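PDB 4MXN: uncharacterized protein, which is of unknown function but is probably a glycosyl hydrolase of family 28, a family whose members cleave glycosidic bonds in polysaccharides such as pectin. Local coordinates for residues P88-F93 against S144-A149; L84-S89 against N100-A105; I199-C204 against L230-C235; V172-K177 against V182-V187; D46-Q51 against S72-R77. One frame throughout, in Å; residues are numbered along the deposited sequence. Where two conformers were deposited one is given.

Interaction 1: P88-F93 against S144-A149; sequences PSVYDF and SDYAPA
V90 and F93, at the start and just past the end of a single 3-10 turn, face Y146 and P148 on the other segment, with the CA atoms of F93 and P148 6.8 Å apart. The F93–P148 pair gives the clearest geometry. P148 CG sits over the middle of the F93 ring, 3.6 Å from its centroid and only 13° off the ring normal, which meets the criterion for a CH-pi contact. In F93, chi1 of -61° swings the ring to the proline side and chi2 of -71° turns a face to P148 CG. At the other end V90 CG2 touches Y146 CB at 3.9 Å, and the two side chains lie aslant to each other. V130 of helix 123-136 packs on both V90 and Y146, while Y146 OH is bonded to E140 O. No direct hydrogen bond joins the segments. Instead one water donates to V90 O at 2.7 Å and to Y146 O at 3.2 Å. The turn is braced by S89 OG, which donates to the anti lone pair of D92 OD2 at 2.6 Å. The segments are thus joined by one CH-pi contact, one apolar contact and a shared water, which supplies a donor to both facing carbonyl oxygens.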
# COMPACT_ATOMS: atom_id res chain seq x y z
N PRO A 88 -13.12 -8.02 -0.48
CA PRO A 88 -14.12 -6.95 -0.73
C PRO A 88 -15.02 -6.76 0.49
O PRO A 88 -16.21 -7.06 0.43
CB PRO A 88 -14.89 -7.47 -1.95
CG PRO A 88 -14.79 -8.95 -1.87
CD PRO A 88 -13.50 -9.29 -1.14
N SER A 89 -14.42 -6.32 1.61
CA SER A 89 -15.10 -6.23 2.89
C SER A 89 -14.60 -5.01 3.66
O SER A 89 -13.45 -5.00 4.15
CB SER A 89 -14.85 -7.53 3.66
OG SER A 89 -15.41 -7.52 4.97
N VAL A 90 -15.48 -3.99 3.79
CA VAL A 90 -15.15 -2.71 4.46
C VAL A 90 -14.59 -2.91 5.88
O VAL A 90 -13.60 -2.26 6.24
CB VAL A 90 -16.34 -1.69 4.47
CG1 VAL A 90 -17.63 -2.30 5.07
CG2 VAL A 90 -15.98 -0.38 5.17
N TYR A 91 -15.19 -3.83 6.65
CA TYR A 91 -14.80 -4.05 8.05
C TYR A 91 -13.46 -4.80 8.22
O TYR A 91 -12.91 -4.82 9.33
CB TYR A 91 -15.93 -4.77 8.80
CG TYR A 91 -17.22 -3.96 8.81
CD1 TYR A 91 -17.19 -2.58 8.99
CD2 TYR A 91 -18.45 -4.57 8.58
CE1 TYR A 91 -18.37 -1.82 8.96
CE2 TYR A 91 -19.63 -3.83 8.59
CZ TYR A 91 -19.59 -2.46 8.79
OH TYR A 91 -20.75 -1.73 8.84
N ASP A 92 -12.90 -5.35 7.13
CA ASP A 92 -11.61 -6.04 7.18
C ASP A 92 -10.43 -5.05 6.93
O ASP A 92 -9.27 -5.48 6.94
CB ASP A 92 -11.57 -7.20 6.19
CG ASP A 92 -12.30 -8.42 6.73
OD1 ASP A 92 -11.76 -9.09 7.61
OD2 ASP A 92 -13.44 -8.64 6.33
N PHE A 93 -10.71 -3.76 6.79
CA PHE A 93 -9.70 -2.71 6.65
C PHE A 93 -9.68 -1.85 7.96
O PHE A 93 -10.59 -1.97 8.77
CB PHE A 93 -9.91 -1.87 5.36
CG PHE A 93 -9.81 -2.75 4.13
CD1 PHE A 93 -8.59 -3.28 3.73
CD2 PHE A 93 -10.95 -3.11 3.42
CE1 PHE A 93 -8.51 -4.18 2.66
CE2 PHE A 93 -10.87 -4.00 2.34
CZ PHE A 93 -9.65 -4.52 1.96
N SER A 144 -14.95 7.60 0.59
CA SER A 144 -13.54 8.00 0.75
C SER A 144 -13.04 7.89 2.20
O SER A 144 -11.85 7.65 2.41
CB SER A 144 -13.32 9.43 0.25
OG SER A 144 -14.09 10.39 0.97
N ASP A 145 -13.93 8.01 3.20
CA ASP A 145 -13.57 7.90 4.61
C ASP A 145 -13.18 6.46 5.00
O ASP A 145 -12.41 6.27 5.94
CB ASP A 145 -14.74 8.38 5.51
CG ASP A 145 -15.19 9.81 5.30
OD1 ASP A 145 -14.35 10.66 4.98
OD2 ASP A 145 -16.40 10.08 5.48
N TYR A 146 -13.70 5.45 4.26
CA TYR A 146 -13.47 4.04 4.59
C TYR A 146 -12.69 3.24 3.54
O TYR A 146 -12.11 2.20 3.87
CB TYR A 146 -14.84 3.36 4.81
CG TYR A 146 -15.62 3.99 5.94
CD1 TYR A 146 -15.45 3.56 7.25
CD2 TYR A 146 -16.49 5.05 5.71
CE1 TYR A 146 -16.12 4.17 8.31
CE2 TYR A 146 -17.17 5.68 6.76
CZ TYR A 146 -16.98 5.23 8.06
OH TYR A 146 -17.67 5.82 9.08
N ALA A 147 -12.74 3.67 2.28
CA ALA A 147 -12.06 2.94 1.20
C ALA A 147 -10.53 3.00 1.43
O ALA A 147 -9.98 4.08 1.67
CB ALA A 147 -12.44 3.53 -0.14
N PRO A 148 -9.85 1.83 1.47
CA PRO A 148 -8.43 1.85 1.78
C PRO A 148 -7.54 2.21 0.61
O PRO A 148 -7.82 1.89 -0.55
CB PRO A 148 -8.15 0.40 2.22
CG PRO A 148 -9.12 -0.42 1.45
CD PRO A 148 -10.35 0.44 1.33
N ALA A 149 -6.41 2.81 0.94
CA ALA A 149 -5.33 3.04 0.01
C ALA A 149 -4.61 1.70 -0.17
O ALA A 149 -4.91 0.74 0.56
CB ALA A 149 -4.38 4.09 0.58
O HOH W 1 -12.48 0.22 6.42

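Interaction 2: L84-S89 against N100-A105; sequences LVAVPS and NAIIYA
I102 meets A86 and L84 with two different branches. Its CD1 ends 3.7 Å from A86 CB, and its CG2 lies 4.1 Å from L84 CD2. The split follows from chi1 of -59°, which directs the longer arm, through CG1, at the alanine and turns the CG2 methyl to the leucine. The same L84 methyl, CD2, also reaches I103 CD1 at 3.8 Å, and those two side chains cross at about a right angle. The chain turns a corner at 102 and 103, which probably lets two successive residues serve the contact. In the next shell T65 of strand 61-69 touches both L84 and I102, I113 packs on I103, L150 lies against I102, and V126 of helix 123-136 adjoins A86. Backbone hydrogen bonds from L84 to I118 and D120, and from V85 to Y63 and T65, fix strand 82-86 between its parallel neighbours. Next to N100, C99 is tied to C152 by a disulfide. All four touching residues are buried and no hydrogen bond crosses between the segments, so the contact is purely apolar: methyl groups, met by van der Waals packing, join a strand to the corner of the chain facing it.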
# COMPACT_ATOMS: atom_id res chain seq x y z
N LEU A 84 -1.01 -9.76 -3.80
CA LEU A 84 -1.64 -9.47 -2.50
C LEU A 84 -3.01 -8.85 -2.86
O LEU A 84 -3.05 -7.79 -3.48
CB LEU A 84 -0.73 -8.53 -1.67
CG LEU A 84 -1.01 -8.45 -0.17
CD1 LEU A 84 -0.86 -9.83 0.52
CD2 LEU A 84 -0.10 -7.43 0.49
N VAL A 85 -4.11 -9.58 -2.64
CA VAL A 85 -5.42 -9.10 -3.10
C VAL A 85 -6.33 -8.67 -1.94
O VAL A 85 -6.46 -9.35 -0.94
CB VAL A 85 -6.12 -10.12 -4.06
CG1 VAL A 85 -6.17 -11.54 -3.50
CG2 VAL A 85 -7.51 -9.66 -4.49
N ALA A 86 -6.94 -7.51 -2.08
CA ALA A 86 -7.88 -6.99 -1.11
C ALA A 86 -9.16 -7.82 -1.05
O ALA A 86 -9.76 -8.13 -2.09
CB ALA A 86 -8.24 -5.55 -1.47
N VAL A 87 -9.59 -8.16 0.17
CA VAL A 87 -10.88 -8.82 0.41
C VAL A 87 -11.98 -7.74 0.20
O VAL A 87 -11.76 -6.61 0.63
CB VAL A 87 -10.91 -9.46 1.82
CG1 VAL A 87 -10.75 -8.42 2.94
CG2 VAL A 87 -12.16 -10.30 2.03
N PRO A 88 -13.12 -8.02 -0.48
CA PRO A 88 -14.12 -6.95 -0.73
C PRO A 88 -15.02 -6.76 0.49
O PRO A 88 -16.21 -7.06 0.43
CB PRO A 88 -14.89 -7.47 -1.95
CG PRO A 88 -14.79 -8.95 -1.87
CD PRO A 88 -13.50 -9.29 -1.14
N SER A 89 -14.42 -6.32 1.61
CA SER A 89 -15.10 -6.23 2.89
C SER A 89 -14.60 -5.01 3.66
O SER A 89 -13.45 -5.00 4.15
CB SER A 89 -14.85 -7.53 3.66
OG SER A 89 -15.41 -7.52 4.97
N ASN A 100 -5.33 4.12 6.56
CA ASN A 100 -6.24 3.03 6.18
C ASN A 100 -5.81 2.50 4.82
O ASN A 100 -6.10 3.13 3.80
CB ASN A 100 -7.70 3.48 6.14
CG ASN A 100 -8.63 2.35 5.76
OD1 ASN A 100 -8.35 1.16 5.93
ND2 ASN A 100 -9.78 2.69 5.24
N ALA A 101 -5.12 1.36 4.81
CA ALA A 101 -4.58 0.79 3.59
C ALA A 101 -4.43 -0.72 3.67
O ALA A 101 -4.62 -1.28 4.73
CB ALA A 101 -3.23 1.42 3.27
N ILE A 102 -4.06 -1.37 2.55
CA ILE A 102 -3.79 -2.83 2.54
C ILE A 102 -2.52 -3.08 3.36
O ILE A 102 -2.45 -4.03 4.15
CB ILE A 102 -3.71 -3.41 1.11
CG1 ILE A 102 -5.05 -3.16 0.35
CG2 ILE A 102 -3.33 -4.92 1.14
CD1 ILE A 102 -5.09 -3.70 -1.10
N ILE A 103 -1.53 -2.19 3.19
CA ILE A 103 -0.30 -2.18 3.99
C ILE A 103 -0.15 -0.77 4.53
O ILE A 103 -0.02 0.18 3.75
CB ILE A 103 0.99 -2.65 3.25
CG1 ILE A 103 0.81 -4.03 2.60
CG2 ILE A 103 2.18 -2.66 4.26
CD1 ILE A 103 1.97 -4.46 1.59
N TYR A 104 -0.17 -0.64 5.86
CA TYR A 104 0.03 0.66 6.47
C TYR A 104 1.08 0.57 7.55
O TYR A 104 1.38 -0.51 8.05
CB TYR A 104 -1.30 1.26 7.03
CG TYR A 104 -1.84 0.57 8.26
CD1 TYR A 104 -2.60 -0.58 8.17
CD2 TYR A 104 -1.60 1.09 9.53
CE1 TYR A 104 -3.11 -1.21 9.30
CE2 TYR A 104 -2.10 0.46 10.67
CZ TYR A 104 -2.86 -0.69 10.55
OH TYR A 104 -3.35 -1.33 11.66
N ALA A 105 1.61 1.73 7.94
CA ALA A 105 2.56 1.79 9.04
C ALA A 105 2.38 3.10 9.76
O ALA A 105 2.20 4.13 9.12
CB ALA A 105 3.99 1.61 8.55

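Interaction 3: I199-C204 against L230-C235; sequences ISISGC and LIFTNC
I201, L230 and F232 bury most of the 126 Å² shared by these two segments, and I201 faces both of the others. The geometric evidence is of light packing. I201 CD1 comes to 4.2 Å from F232 CZ, meeting the ring at its edge and near its plane, so the phenyl group offers its rim and not a face. The other branch, I201 CG2, lies 4.5 Å from L230 CD2, at the margin of van der Waals contact. One branch therefore serves each partner: with chi1 at -58° the ethyl arm extends to the phenylalanine, and the CG2 methyl is left to the leucine. The I201 distances are those of one of two modelled conformers and are to that extent uncertain.

L230 and F232 are two residues apart on their strand, and both point toward segment 199-204. Further apolar cover comes from L221, which touches I201 and F232 alike, and from V207 against L230. Backbone hydrogen bonds from I199 and I201 to E222 tie strand 199-202 to strand 221-223. Strands 199-202 and 230-233 belong to different sheets, their side chains meeting across the interior. Such packing between faces is characteristic of the parallel beta-helix, the fold of family 28 glycosyl hydrolases, here close to its C-terminal end.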
# COMPACT_ATOMS: atom_id res chain seq x y z
N ILE A 199 -0.85 9.24 -5.77
CA ILE A 199 0.00 9.54 -4.60
C ILE A 199 -0.43 10.81 -3.91
O ILE A 199 -0.59 11.84 -4.56
CB ILE A 199 1.50 9.63 -5.01
CG1 ILE A 199 2.01 8.27 -5.51
CG2 ILE A 199 2.40 10.10 -3.81
CD1 ILE A 199 3.07 8.40 -6.33
N SER A 200 -0.55 10.73 -2.57
CA SER A 200 -0.85 11.82 -1.67
C SER A 200 0.37 12.03 -0.76
O SER A 200 0.80 11.07 -0.11
CB SER A 200 -2.12 11.54 -0.87
OG SER A 200 -2.41 12.63 -0.01
N ILE A 201 0.96 13.25 -0.76
CA ILE A 201 2.15 13.56 0.06
C ILE A 201 1.85 14.83 0.87
O ILE A 201 1.37 15.83 0.33
CB ILE A 201 3.47 13.70 -0.78
CG1 ILE A 201 3.80 12.41 -1.59
CG2 ILE A 201 4.67 14.07 0.12
CD1 ILE A 201 4.95 12.53 -2.64
N SER A 202 2.14 14.77 2.17
CA SER A 202 1.98 15.91 3.08
C SER A 202 2.98 15.81 4.22
O SER A 202 3.21 14.71 4.73
CB SER A 202 0.55 16.00 3.63
OG SER A 202 0.23 14.94 4.50
N GLY A 203 3.55 16.96 4.59
CA GLY A 203 4.51 17.13 5.68
C GLY A 203 5.72 16.21 5.70
O GLY A 203 6.26 15.96 6.77
N CYS A 204 6.16 15.71 4.53
CA CYS A 204 7.30 14.81 4.48
C CYS A 204 8.62 15.58 4.40
O CYS A 204 8.67 16.74 4.00
CB CYS A 204 7.18 13.83 3.31
SG CYS A 204 5.84 12.63 3.48
N LEU A 230 12.03 16.97 -1.82
CA LEU A 230 11.33 16.08 -2.74
C LEU A 230 12.11 16.01 -4.04
O LEU A 230 12.42 17.07 -4.61
CB LEU A 230 9.89 16.54 -3.02
CG LEU A 230 8.93 16.77 -1.86
CD1 LEU A 230 7.59 17.19 -2.38
CD2 LEU A 230 8.73 15.51 -1.02
N ILE A 231 12.49 14.81 -4.49
CA ILE A 231 13.25 14.63 -5.74
C ILE A 231 12.56 13.57 -6.59
O ILE A 231 12.50 12.40 -6.21
CB ILE A 231 14.76 14.30 -5.52
CG1 ILE A 231 15.47 15.38 -4.65
CG2 ILE A 231 15.47 14.12 -6.88
CD1 ILE A 231 16.86 15.00 -4.12
N PHE A 232 12.06 13.99 -7.75
CA PHE A 232 11.39 13.13 -8.72
C PHE A 232 12.31 12.98 -9.93
O PHE A 232 12.65 13.99 -10.55
CB PHE A 232 10.02 13.70 -9.12
CG PHE A 232 9.02 13.80 -8.00
CD1 PHE A 232 8.99 14.92 -7.17
CD2 PHE A 232 8.06 12.82 -7.82
CE1 PHE A 232 8.05 15.02 -6.14
CE2 PHE A 232 7.12 12.92 -6.79
CZ PHE A 232 7.13 14.01 -5.95
N THR A 233 12.74 11.74 -10.22
CA THR A 233 13.62 11.45 -11.37
C THR A 233 12.94 10.44 -12.25
O THR A 233 12.65 9.34 -11.78
CB THR A 233 15.00 10.94 -10.89
OG1 THR A 233 15.56 11.86 -9.97
CG2 THR A 233 15.97 10.66 -12.05
N ASN A 234 12.73 10.78 -13.53
CA ASN A 234 12.11 9.91 -14.53
C ASN A 234 10.78 9.26 -13.99
O ASN A 234 10.60 8.03 -14.06
CB ASN A 234 13.13 8.83 -15.01
CG ASN A 234 12.64 7.99 -16.16
OD1 ASN A 234 11.94 8.46 -17.07
ND2 ASN A 234 12.90 6.69 -16.08
N CYS A 235 9.88 10.09 -13.44
CA CYS A 235 8.55 9.65 -12.99
C CYS A 235 7.59 10.19 -14.02
O CYS A 235 7.53 11.40 -14.21
CB CYS A 235 8.25 10.14 -11.58
SG CYS A 235 9.33 9.43 -10.32

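Interaction 4: V172-K177 against V182-V187; sequences VAEIYK and VTVDKV
Y176 reaches from strand 174-177 across to V182 and V184 on a strand running the other way, the two axes 10.6 Å apart at closest approach and 161° apart in direction. From CB, chi1 of -55° sends the ring across the interior toward these two valines. CD1 and CE1 each lie 4.0 Å from V182 CG1, a methyl set over one face near the CD1–CE1 edge. V184 CG2 comes from the same side of the ring plane, but obliquely. It is at the fringe of CE2 and nearer toward the end of the side chain, 3.9 Å from CZ and 3.6 Å from OH. The hydroxyl closes the series: Y176 OH donates to E174 OE1 at 2.7 Å, taking the anti lone pair of the carboxylate, with the acceptor in the plane of the ring.

E174 is two residues earlier on the same strand and likewise points inward. Its OE1 also rests 3.5 Å from V184 CG1, so the accepting oxygen has an apolar neighbour as well as its donor, and OE2 lies more loosely near V187 CG1. The Y176–E174 hydrogen bond secures the far end of the ring and joins two buried polar groups among valines. I161 and C204 add to the surroundings of Y176, and I199 lies on E174. Alternate residues turned inward from strands of separate sheets, facing each other across the interior within one coil, are a hallmark of the parallel beta-helix.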
# COMPACT_ATOMS: atom_id res chain seq x y z
N VAL A 172 -6.65 6.12 -2.87
CA VAL A 172 -5.40 6.61 -3.45
C VAL A 172 -4.45 5.40 -3.41
O VAL A 172 -4.63 4.55 -2.56
CB VAL A 172 -4.89 7.88 -2.68
CG1 VAL A 172 -3.45 8.25 -3.04
CG2 VAL A 172 -5.81 9.06 -2.93
N ALA A 173 -3.51 5.27 -4.36
CA ALA A 173 -2.62 4.10 -4.30
C ALA A 173 -1.61 4.21 -3.14
O ALA A 173 -1.42 3.24 -2.40
CB ALA A 173 -1.88 3.93 -5.61
N GLU A 174 -0.97 5.39 -2.98
CA GLU A 174 0.07 5.60 -1.98
C GLU A 174 -0.16 6.85 -1.20
O GLU A 174 -0.38 7.91 -1.80
CB GLU A 174 1.45 5.74 -2.65
CG GLU A 174 1.98 4.60 -3.49
CD GLU A 174 3.12 5.01 -4.41
OE1 GLU A 174 4.23 5.31 -3.90
OE2 GLU A 174 2.91 5.08 -5.64
N ILE A 175 -0.01 6.78 0.12
CA ILE A 175 -0.14 7.96 0.99
C ILE A 175 1.09 8.05 1.87
O ILE A 175 1.43 7.08 2.54
CB ILE A 175 -1.44 7.94 1.84
CG1 ILE A 175 -2.73 7.94 0.96
CG2 ILE A 175 -1.46 9.14 2.85
CD1 ILE A 175 -3.99 7.68 1.74
N TYR A 176 1.78 9.21 1.83
CA TYR A 176 2.96 9.47 2.66
C TYR A 176 2.66 10.72 3.44
O TYR A 176 2.44 11.79 2.86
CB TYR A 176 4.26 9.58 1.82
CG TYR A 176 4.50 8.36 0.96
CD1 TYR A 176 4.95 7.17 1.52
CD2 TYR A 176 4.23 8.39 -0.40
CE1 TYR A 176 5.12 6.02 0.74
CE2 TYR A 176 4.40 7.25 -1.20
CZ TYR A 176 4.86 6.07 -0.62
OH TYR A 176 5.01 4.95 -1.39
N LYS A 177 2.55 10.57 4.77
CA LYS A 177 2.21 11.66 5.66
C LYS A 177 3.22 11.75 6.79
O LYS A 177 3.42 10.77 7.50
CB LYS A 177 0.79 11.46 6.22
CG LYS A 177 0.34 12.60 7.13
CD LYS A 177 -1.12 12.47 7.56
CE LYS A 177 -1.50 13.53 8.57
NZ LYS A 177 -1.41 14.92 8.03
N VAL A 182 12.09 8.78 2.68
CA VAL A 182 11.28 7.83 1.92
C VAL A 182 11.89 7.70 0.52
O VAL A 182 12.27 8.71 -0.07
CB VAL A 182 9.79 8.27 1.84
CG1 VAL A 182 8.95 7.31 0.97
CG2 VAL A 182 9.18 8.40 3.23
N THR A 183 11.99 6.46 0.01
CA THR A 183 12.44 6.20 -1.36
C THR A 183 11.37 5.34 -2.02
O THR A 183 10.88 4.41 -1.40
CB THR A 183 13.84 5.57 -1.45
OG1 THR A 183 13.84 4.29 -0.84
CG2 THR A 183 14.96 6.48 -0.88
N VAL A 184 10.98 5.69 -3.25
CA VAL A 184 9.98 4.94 -4.06
C VAL A 184 10.64 4.72 -5.42
O VAL A 184 10.83 5.68 -6.17
CB VAL A 184 8.61 5.66 -4.16
CG1 VAL A 184 7.58 4.78 -4.85
CG2 VAL A 184 8.10 6.10 -2.79
N ASP A 185 11.06 3.49 -5.70
CA ASP A 185 11.83 3.17 -6.89
C ASP A 185 11.21 2.10 -7.78
O ASP A 185 10.87 1.04 -7.28
CB ASP A 185 13.24 2.69 -6.47
CG ASP A 185 14.17 3.80 -6.04
OD1 ASP A 185 14.14 4.17 -4.86
OD2 ASP A 185 14.94 4.29 -6.90
N LYS A 186 11.11 2.35 -9.10
CA LYS A 186 10.61 1.37 -10.11
C LYS A 186 9.18 0.85 -9.77
O LYS A 186 8.84 -0.31 -10.06
CB LYS A 186 11.61 0.19 -10.26
CG LYS A 186 13.05 0.63 -10.57
CD LYS A 186 14.07 -0.47 -10.28
CE LYS A 186 15.49 0.04 -10.33
NZ LYS A 186 15.89 0.69 -9.06
N VAL A 187 8.34 1.70 -9.18
CA VAL A 187 6.98 1.30 -8.82
C VAL A 187 6.05 1.59 -10.01
O VAL A 187 6.24 2.57 -10.72
CB VAL A 187 6.48 1.96 -7.49
CG1 VAL A 187 4.99 1.66 -7.22
CG2 VAL A 187 7.32 1.50 -6.30

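Interaction 5: D46-Q51 against S72-R77; sequences DYISEQ and SNVTIR
S49, near the end of its helix, and V74, the first residue of its strand, bring the two backbones together with CA atoms 5.9 Å apart. S49 OG donates to S72 O at 2.7 Å. The C=O...OG angle is 147° and the donor lies in the carbonyl plane, a favourable geometry, reached because OG is anti to the backbone N (chi1 -165°). Beside this bond V74 CG2 presses on the helix: it is 3.6 Å from S49 N and 3.7 Å from S49 CB. The same methyl approaches I48 CG2 at 4.1 Å, the isoleucine and valine side chains meeting at about a right angle. A bridging water extends the polar side, donating to S49 O at 2.7 Å and accepting from N73 ND2 at 3.0 Å. One serine residue thus bonds to the loop directly through OG and, through its carbonyl, by way of the water. D46, a turn earlier, forms a salt bridge from OD1 to K71 NZ. I48 also packs on L56 and Y22, members of strands 54-58 and 21-23. Helix 38-50 therefore lies against the first strands of the beta-helix, and strand 74-78 runs on between 54-58 and 111-114 as a parallel neighbour of both.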
# COMPACT_ATOMS: atom_id res chain seq x y z
N ASP A 46 4.72 -9.22 13.06
CA ASP A 46 4.98 -8.97 14.48
C ASP A 46 6.13 -9.86 14.99
O ASP A 46 7.01 -9.36 15.70
CB ASP A 46 3.71 -9.21 15.33
CG ASP A 46 2.57 -8.24 15.07
OD1 ASP A 46 2.79 -7.23 14.36
OD2 ASP A 46 1.44 -8.50 15.54
N TYR A 47 6.10 -11.16 14.64
CA TYR A 47 7.14 -12.10 15.04
C TYR A 47 8.51 -11.67 14.47
O TYR A 47 9.48 -11.61 15.22
CB TYR A 47 6.79 -13.52 14.55
CG TYR A 47 7.86 -14.56 14.85
CD1 TYR A 47 7.90 -15.22 16.08
CD2 TYR A 47 8.81 -14.91 13.89
CE1 TYR A 47 8.87 -16.17 16.36
CE2 TYR A 47 9.79 -15.86 14.16
CZ TYR A 47 9.82 -16.48 15.40
OH TYR A 47 10.79 -17.42 15.65
N ILE A 48 8.56 -11.36 13.15
CA ILE A 48 9.80 -10.95 12.46
C ILE A 48 10.37 -9.67 13.11
O ILE A 48 11.57 -9.64 13.42
CB ILE A 48 9.59 -10.81 10.91
CG1 ILE A 48 9.17 -12.17 10.30
CG2 ILE A 48 10.87 -10.28 10.23
CD1 ILE A 48 8.55 -12.09 8.89
N SER A 49 9.51 -8.68 13.42
CA SER A 49 9.94 -7.45 14.10
C SER A 49 10.51 -7.77 15.51
O SER A 49 11.55 -7.23 15.87
CB SER A 49 8.80 -6.45 14.21
OG SER A 49 9.29 -5.17 14.56
N GLU A 50 9.86 -8.69 16.26
CA GLU A 50 10.30 -9.14 17.60
C GLU A 50 11.69 -9.80 17.54
O GLU A 50 12.47 -9.65 18.49
CB GLU A 50 9.25 -10.10 18.22
CG GLU A 50 9.72 -10.98 19.37
CD GLU A 50 10.31 -10.34 20.61
OE1 GLU A 50 9.87 -9.23 20.99
OE2 GLU A 50 11.21 -10.97 21.22
N GLN A 51 12.01 -10.50 16.44
CA GLN A 51 13.29 -11.18 16.24
C GLN A 51 14.42 -10.22 15.83
O GLN A 51 15.55 -10.66 15.64
CB GLN A 51 13.18 -12.30 15.19
CG GLN A 51 12.12 -13.38 15.47
CD GLN A 51 12.14 -13.94 16.87
OE1 GLN A 51 13.16 -14.43 17.36
NE2 GLN A 51 11.00 -13.87 17.55
N SER A 72 8.43 -1.95 12.51
CA SER A 72 9.83 -1.56 12.38
C SER A 72 10.74 -2.74 12.06
O SER A 72 10.60 -3.81 12.65
CB SER A 72 10.32 -0.86 13.64
OG SER A 72 9.65 0.38 13.81
N ASN A 73 11.65 -2.52 11.10
CA ASN A 73 12.70 -3.44 10.64
C ASN A 73 12.16 -4.61 9.82
O ASN A 73 12.89 -5.56 9.56
CB ASN A 73 13.57 -3.93 11.81
CG ASN A 73 14.14 -2.79 12.60
OD1 ASN A 73 14.73 -1.87 12.04
ND2 ASN A 73 13.90 -2.79 13.89
N VAL A 74 10.92 -4.48 9.33
CA VAL A 74 10.29 -5.51 8.50
C VAL A 74 10.09 -4.98 7.09
O VAL A 74 9.66 -3.85 6.92
CB VAL A 74 8.95 -6.03 9.09
CG1 VAL A 74 8.32 -7.12 8.21
CG2 VAL A 74 9.13 -6.54 10.52
N THR A 75 10.41 -5.81 6.10
CA THR A 75 10.17 -5.57 4.69
C THR A 75 9.26 -6.68 4.19
O THR A 75 9.51 -7.86 4.46
CB THR A 75 11.50 -5.49 3.91
OG1 THR A 75 12.13 -4.26 4.24
CG2 THR A 75 11.30 -5.53 2.38
N ILE A 76 8.21 -6.32 3.46
CA ILE A 76 7.31 -7.27 2.83
C ILE A 76 7.72 -7.37 1.37
O ILE A 76 7.79 -6.35 0.69
CB ILE A 76 5.81 -6.89 3.01
CG1 ILE A 76 5.34 -7.21 4.47
CG2 ILE A 76 4.92 -7.62 1.97
CD1 ILE A 76 3.98 -6.56 4.88
N ARG A 77 7.99 -8.59 0.90
CA ARG A 77 8.33 -8.80 -0.50
C ARG A 77 7.21 -9.56 -1.19
O ARG A 77 6.88 -10.66 -0.77
CB ARG A 77 9.66 -9.58 -0.65
CG ARG A 77 10.89 -8.93 0.01
CD ARG A 77 11.72 -8.10 -0.92
NE ARG A 77 11.99 -8.77 -2.20
CZ ARG A 77 12.46 -8.15 -3.27
NH1 ARG A 77 12.75 -6.85 -3.21
NH2 ARG A 77 12.65 -8.81 -4.40
O HOH W 2 12.76 -4.82 15.72

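Overall arrangement
Along the chain interaction 5 comes first, then 2 and 1, which start from one stretch and share P88 and S89, then 4 and finally 3. This order follows the long axis of the beta-helix; the centres of interactions 5 and 3 are 26 Å apart. Interactions 1 and 2 lie 8 Å apart between centres and touch, with A149 probably hydrogen-bonded to N100 and I102. Interactions 3 and 4 are equally close, strands 174-177 and 199-202 being sheet neighbours. Interactions 2, 4 and 3 pack side chains at spaced points inside the coil, interaction 1 joins two excursions from it, and interaction 5 packs helix 38-50 on strand 74-78, so contacts are distributed along its length.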